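Long-range contact in glycoside hydrolase family protein (Novosphingobium sp. PP1Y, PDB 6Q2F), which probably hydrolyses the glycosidic bonds of terminal alpha-L-rhamnose residues, as an alpha-L-rhamnosidase: residues E918-L930 with I941-L954. Residues are numbered along the deposited sequence; the frame is centred on the assembly and turned at random.
Sequences EAHFRVTGKQPEL and ISYRISGGETVVPL
The buried hydroxyl of T950 is held from two quarters: its OG1 donates to the carbonyl O of V923 at 2.7 Å and accepts from a water that itself accepts from the backbone N of K926. The V923 carbonyl is met from above its plane rather than on a lone pair. With chi1 at -61°, OG1 lies beside the backbone N and turns to V923, while CG2, anti to that N, is directed loosely at P928 CG. On the opposite face of the sheet, H920 ND1 donates to E949 OE1 at 2.7 Å. The oxygen sits nearly in the imidazole plane, but the carboxylate is turned 52° from the ring and receives the proton from above its own plane. V951 CG2 packs over one face of the same imidazole, a CH-pi contact 4.1 Å from the centroid. A leucine in place of H920 would probably leave the E949 carboxylate without this donor and free to turn. Strands 918-921 and 949-954 pair antiparallel, A919 with V952 and F921 with T950 forming the hydrogen-bonded pairs, within a larger antiparallel sheet in which strand 926-932 also pairs with strand 937-946, whose type I' turn from S946 to E949 leads into strand 949-954. P928 points toward this hairpin: its CD lies over one face of the Y943 ring, 3.7 Å from the centroid, and its CG reaches V952 CG2 at 3.9 Å. The Y943 hydroxyl passes Q927 CB to bond with the carbonyl of R972. V952 CG2 also touches F921 CE1, whose ring meets Y905, F966 and F881 in an aromatic cluster. L930 CD2 lies alongside L954 CD2 at 3.7 Å, the side chains running in opposite senses, and L930 CD1 meets I941 CD1 at 3.8 Å.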
loop_
_atom_site.group_PDB
_atom_site.type_symbol
_atom_site.label_atom_id
_atom_site.label_comp_id
_atom_site.label_asym_id
_atom_site.label_seq_id
_atom_site.Cartn_x
_atom_site.Cartn_y
_atom_site.Cartn_z
ATOM N N GLU A 918 -12.630 25.757 19.545
ATOM C CA GLU A 918 -13.254 25.119 20.694
ATOM C C GLU A 918 -13.484 23.669 20.302
ATOM O O GLU A 918 -14.230 23.390 19.354
ATOM C CB GLU A 918 -14.561 25.811 21.098
ATOM C CG GLU A 918 -14.368 27.198 21.727
ATOM C CD GLU A 918 -15.193 27.395 22.997
ATOM O OE1 GLU A 918 -16.436 27.240 22.950
ATOM O OE2 GLU A 918 -14.585 27.690 24.048
ATOM N N ALA A 919 -12.814 22.759 20.999
ATOM C CA ALA A 919 -12.821 21.344 20.646
ATOM C C ALA A 919 -13.827 20.612 21.525
ATOM O O ALA A 919 -13.820 20.786 22.750
ATOM C CB ALA A 919 -11.429 20.733 20.808
ATOM N N HIS A 920 -14.690 19.806 20.892
ATOM C CA HIS A 920 -15.773 19.074 21.556
ATOM C C HIS A 920 -15.456 17.590 21.534
ATOM O O HIS A 920 -15.324 17.005 20.457
ATOM C CB HIS A 920 -17.124 19.305 20.868
ATOM C CG HIS A 920 -17.610 20.720 20.938
ATOM N ND1 HIS A 920 -18.819 21.066 21.509
ATOM C CD2 HIS A 920 -17.047 21.878 20.515
ATOM C CE1 HIS A 920 -18.973 22.377 21.443
ATOM N NE2 HIS A 920 -17.922 22.891 20.829
ATOM N N PHE A 921 -15.350 16.984 22.713
ATOM C CA PHE A 921 -15.053 15.566 22.836
ATOM C C PHE A 921 -16.234 14.879 23.506
ATOM O O PHE A 921 -16.807 15.411 24.474
ATOM C CB PHE A 921 -13.774 15.327 23.640
ATOM C CG PHE A 921 -12.587 16.082 23.124
ATOM C CD1 PHE A 921 -12.384 17.400 23.485
ATOM C CD2 PHE A 921 -11.671 15.476 22.277
ATOM C CE1 PHE A 921 -11.293 18.097 23.016
ATOM C CE2 PHE A 921 -10.578 16.166 21.802
ATOM C CZ PHE A 921 -10.392 17.484 22.167
ATOM N N ARG A 922 -16.606 13.709 22.979
ATOM C CA ARG A 922 -17.691 12.916 23.558
ATOM C C ARG A 922 -17.144 12.152 24.763
ATOM O O ARG A 922 -16.924 10.941 24.743
ATOM C CB ARG A 922 -18.284 11.976 22.517
ATOM C CG ARG A 922 -19.536 11.215 22.991
ATOM C CD ARG A 922 -20.004 10.232 21.905
ATOM N NE ARG A 922 -18.993 9.220 21.607
ATOM C CZ ARG A 922 -18.848 8.617 20.428
ATOM N NH1 ARG A 922 -19.625 8.944 19.404
ATOM N NH2 ARG A 922 -17.909 7.698 20.269
ATOM N N VAL A 923 -16.886 12.899 25.835
ATOM C CA VAL A 923 -16.368 12.316 27.066
ATOM C C VAL A 923 -16.750 13.241 28.207
ATOM O O VAL A 923 -16.985 14.435 28.019
ATOM C CB VAL A 923 -14.835 12.090 27.035
ATOM C CG1 VAL A 923 -14.110 13.419 26.859
ATOM C CG2 VAL A 923 -14.335 11.400 28.311
ATOM N N THR A 924 -16.770 12.673 29.404
ATOM C CA THR A 924 -17.326 13.297 30.578
ATOM C C THR A 924 -16.574 12.753 31.789
ATOM O O THR A 924 -15.935 11.708 31.709
ATOM C CB THR A 924 -18.829 12.981 30.578
ATOM O OG1 THR A 924 -19.012 11.564 30.595
ATOM C CG2 THR A 924 -19.539 13.648 29.447
ATOM N N GLY A 925 -16.621 13.476 32.905
ATOM C CA GLY A 925 -16.012 12.959 34.123
ATOM C C GLY A 925 -14.489 12.998 34.207
ATOM O O GLY A 925 -13.927 12.525 35.206
ATOM N N LYS A 926 -13.798 13.554 33.210
ATOM C CA LYS A 926 -12.340 13.552 33.182
ATOM C C LYS A 926 -11.815 14.970 32.990
ATOM O O LYS A 926 -12.378 15.745 32.215
ATOM C CB LYS A 926 -11.816 12.639 32.061
ATOM C CG LYS A 926 -12.192 11.153 32.206
ATOM C CD LYS A 926 -11.339 10.465 33.281
ATOM C CE LYS A 926 -11.460 8.929 33.188
ATOM N NZ LYS A 926 -10.644 8.221 34.223
ATOM N N GLN A 927 -10.725 15.314 33.667
ATOM C CA GLN A 927 -10.135 16.616 33.403
ATOM C C GLN A 927 -9.078 16.473 32.331
ATOM O O GLN A 927 -8.082 15.766 32.542
ATOM C CB GLN A 927 -9.570 17.273 34.650
ATOM C CG GLN A 927 -8.602 16.514 35.489
ATOM C CD GLN A 927 -7.988 17.439 36.510
ATOM O OE1 GLN A 927 -7.728 18.599 36.207
ATOM N NE2 GLN A 927 -7.802 16.956 37.737
ATOM N N PRO A 928 -9.272 17.076 31.169
ATOM C CA PRO A 928 -8.340 16.862 30.063
ATOM C C PRO A 928 -6.998 17.489 30.367
ATOM O O PRO A 928 -6.901 18.439 31.139
ATOM C CB PRO A 928 -9.028 17.553 28.879
ATOM C CG PRO A 928 -9.943 18.561 29.507
ATOM C CD PRO A 928 -10.364 17.997 30.824
ATOM N N GLU A 929 -5.956 16.919 29.767
ATOM C CA GLU A 929 -4.627 17.510 29.762
ATOM C C GLU A 929 -4.044 17.367 28.368
ATOM O O GLU A 929 -4.328 16.391 27.662
ATOM C CB GLU A 929 -3.693 16.834 30.769
ATOM C CG GLU A 929 -3.982 17.161 32.225
ATOM C CD GLU A 929 -2.964 16.535 33.169
ATOM O OE1 GLU A 929 -2.444 15.438 32.847
ATOM O OE2 GLU A 929 -2.671 17.148 34.220
ATOM N N LEU A 930 -3.244 18.354 27.965
ATOM C CA LEU A 930 -2.467 18.214 26.738
ATOM C C LEU A 930 -1.171 17.473 27.024
ATOM O O LEU A 930 -0.438 17.830 27.952
ATOM C CB LEU A 930 -2.137 19.569 26.118
ATOM C CG LEU A 930 -3.291 20.495 25.785
ATOM C CD1 LEU A 930 -2.761 21.787 25.168
ATOM C CD2 LEU A 930 -4.273 19.798 24.875
ATOM N N ILE A 941 -5.193 22.349 31.091
ATOM C CA ILE A 941 -5.941 23.075 30.077
ATOM C C ILE A 941 -7.304 23.435 30.661
ATOM O O ILE A 941 -7.806 22.763 31.564
ATOM C CB ILE A 941 -6.034 22.237 28.767
ATOM C CG1 ILE A 941 -6.365 23.126 27.566
ATOM C CG2 ILE A 941 -7.009 21.071 28.886
ATOM C CD1 ILE A 941 -5.199 23.957 27.098
ATOM N N SER A 942 -7.868 24.541 30.190
ATOM C CA SER A 942 -9.215 24.935 30.580
ATOM C C SER A 942 -10.237 24.039 29.896
ATOM O O SER A 942 -10.002 23.542 28.796
ATOM C CB SER A 942 -9.477 26.397 30.217
ATOM O OG SER A 942 -8.684 27.259 31.006
ATOM N N TYR A 943 -11.378 23.834 30.553
ATOM C CA TYR A 943 -12.393 22.960 29.983
ATOM C C TYR A 943 -13.731 23.218 30.658
ATOM O O TYR A 943 -13.800 23.761 31.763
ATOM C CB TYR A 943 -12.013 21.475 30.127
ATOM C CG TYR A 943 -12.022 20.986 31.559
ATOM C CD1 TYR A 943 -10.888 21.100 32.352
ATOM C CD2 TYR A 943 -13.167 20.439 32.129
ATOM C CE1 TYR A 943 -10.884 20.670 33.665
ATOM C CE2 TYR A 943 -13.177 20.017 33.446
ATOM C CZ TYR A 943 -12.031 20.137 34.210
ATOM O OH TYR A 943 -12.032 19.718 35.522
ATOM N N ARG A 944 -14.795 22.775 29.986
ATOM C CA ARG A 944 -16.141 22.756 30.542
ATOM C C ARG A 944 -16.796 21.436 30.181
ATOM O O ARG A 944 -16.797 21.039 29.007
ATOM C CB ARG A 944 -16.988 23.930 30.027
ATOM C CG ARG A 944 -18.446 23.583 29.831
ATOM C CD ARG A 944 -19.299 24.823 29.624
ATOM N NE ARG A 944 -19.593 25.513 30.876
ATOM C CZ ARG A 944 -20.716 25.354 31.569
ATOM N NH1 ARG A 944 -21.657 24.526 31.128
ATOM N NH2 ARG A 944 -20.903 26.032 32.699
ATOM N N ILE A 945 -17.304 20.738 31.194
ATOM C CA ILE A 945 -18.016 19.481 31.004
ATOM C C ILE A 945 -19.496 19.787 31.115
ATOM O O ILE A 945 -19.930 20.440 32.069
ATOM C CB ILE A 945 -17.590 18.426 32.035
ATOM C CG1 ILE A 945 -16.076 18.229 31.999
ATOM C CG2 ILE A 945 -18.305 17.115 31.769
ATOM C CD1 ILE A 945 -15.580 17.131 32.900
ATOM N N SER A 946 -20.266 19.347 30.129
ATOM C CA SER A 946 -21.655 19.754 30.048
ATOM C C SER A 946 -22.359 19.000 28.936
ATOM O O SER A 946 -21.828 18.877 27.829
ATOM C CB SER A 946 -21.753 21.262 29.805
ATOM O OG SER A 946 -23.100 21.680 29.816
ATOM N N GLY A 947 -23.565 18.518 29.221
ATOM C CA GLY A 947 -24.396 17.903 28.206
ATOM C C GLY A 947 -23.746 16.763 27.455
ATOM O O GLY A 947 -23.915 16.663 26.234
ATOM N N GLY A 948 -23.017 15.890 28.151
ATOM C CA GLY A 948 -22.472 14.712 27.498
ATOM C C GLY A 948 -21.182 14.937 26.742
ATOM O O GLY A 948 -20.699 14.016 26.081
ATOM N N GLU A 949 -20.603 16.134 26.817
ATOM C CA GLU A 949 -19.368 16.433 26.107
ATOM C C GLU A 949 -18.468 17.299 26.975
ATOM O O GLU A 949 -18.909 17.918 27.940
ATOM C CB GLU A 949 -19.643 17.159 24.787
ATOM C CG GLU A 949 -20.250 18.538 25.048
ATOM C CD GLU A 949 -20.377 19.396 23.814
ATOM O OE1 GLU A 949 -19.942 18.958 22.731
ATOM O OE2 GLU A 949 -20.925 20.517 23.944
ATOM N N THR A 950 -17.194 17.334 26.610
ATOM C CA THR A 950 -16.226 18.245 27.196
ATOM C C THR A 950 -15.791 19.210 26.104
ATOM O O THR A 950 -15.467 18.783 24.994
ATOM C CB THR A 950 -15.023 17.486 27.767
ATOM O OG1 THR A 950 -15.475 16.593 28.791
ATOM C CG2 THR A 950 -13.982 18.461 28.364
ATOM N N VAL A 951 -15.800 20.489 26.411
ATOM C CA VAL A 951 -15.393 21.511 25.475
ATOM C C VAL A 951 -14.072 22.090 25.943
ATOM O O VAL A 951 -13.930 22.493 27.065
ATOM C CB VAL A 951 -16.432 22.613 25.324
ATOM C CG1 VAL A 951 -16.086 23.512 24.183
ATOM C CG2 VAL A 951 -17.793 22.024 25.107
ATOM N N VAL A 952 -13.094 22.098 25.060
ATOM C CA VAL A 952 -11.783 22.574 25.414
ATOM C C VAL A 952 -11.305 23.607 24.457
ATOM O O VAL A 952 -11.285 23.359 23.289
ATOM C CB VAL A 952 -10.789 21.418 25.388
ATOM C CG1 VAL A 952 -9.415 21.858 25.811
ATOM C CG2 VAL A 952 -11.272 20.305 26.263
ATOM N N PRO A 953 -10.895 24.770 24.917
ATOM C CA PRO A 953 -10.377 25.751 23.970
ATOM C C PRO A 953 -8.945 25.351 23.622
ATOM O O PRO A 953 -8.159 25.143 24.497
ATOM C CB PRO A 953 -10.413 27.047 24.741
ATOM C CG PRO A 953 -10.379 26.648 26.151
ATOM C CD PRO A 953 -11.079 25.341 26.247
ATOM N N LEU A 954 -8.634 25.245 22.354
ATOM C CA LEU A 954 -7.317 24.801 21.923
ATOM C C LEU A 954 -6.712 25.820 20.981
ATOM O O LEU A 954 -7.394 26.344 20.094
ATOM C CB LEU A 954 -7.369 23.445 21.208
ATOM C CG LEU A 954 -7.617 22.197 22.045
ATOM C CD1 LEU A 954 -7.564 21.005 21.125
ATOM C CD2 LEU A 954 -6.569 22.067 23.137
HETATM O O HOH W 1 -14.289 14.698 30.662
#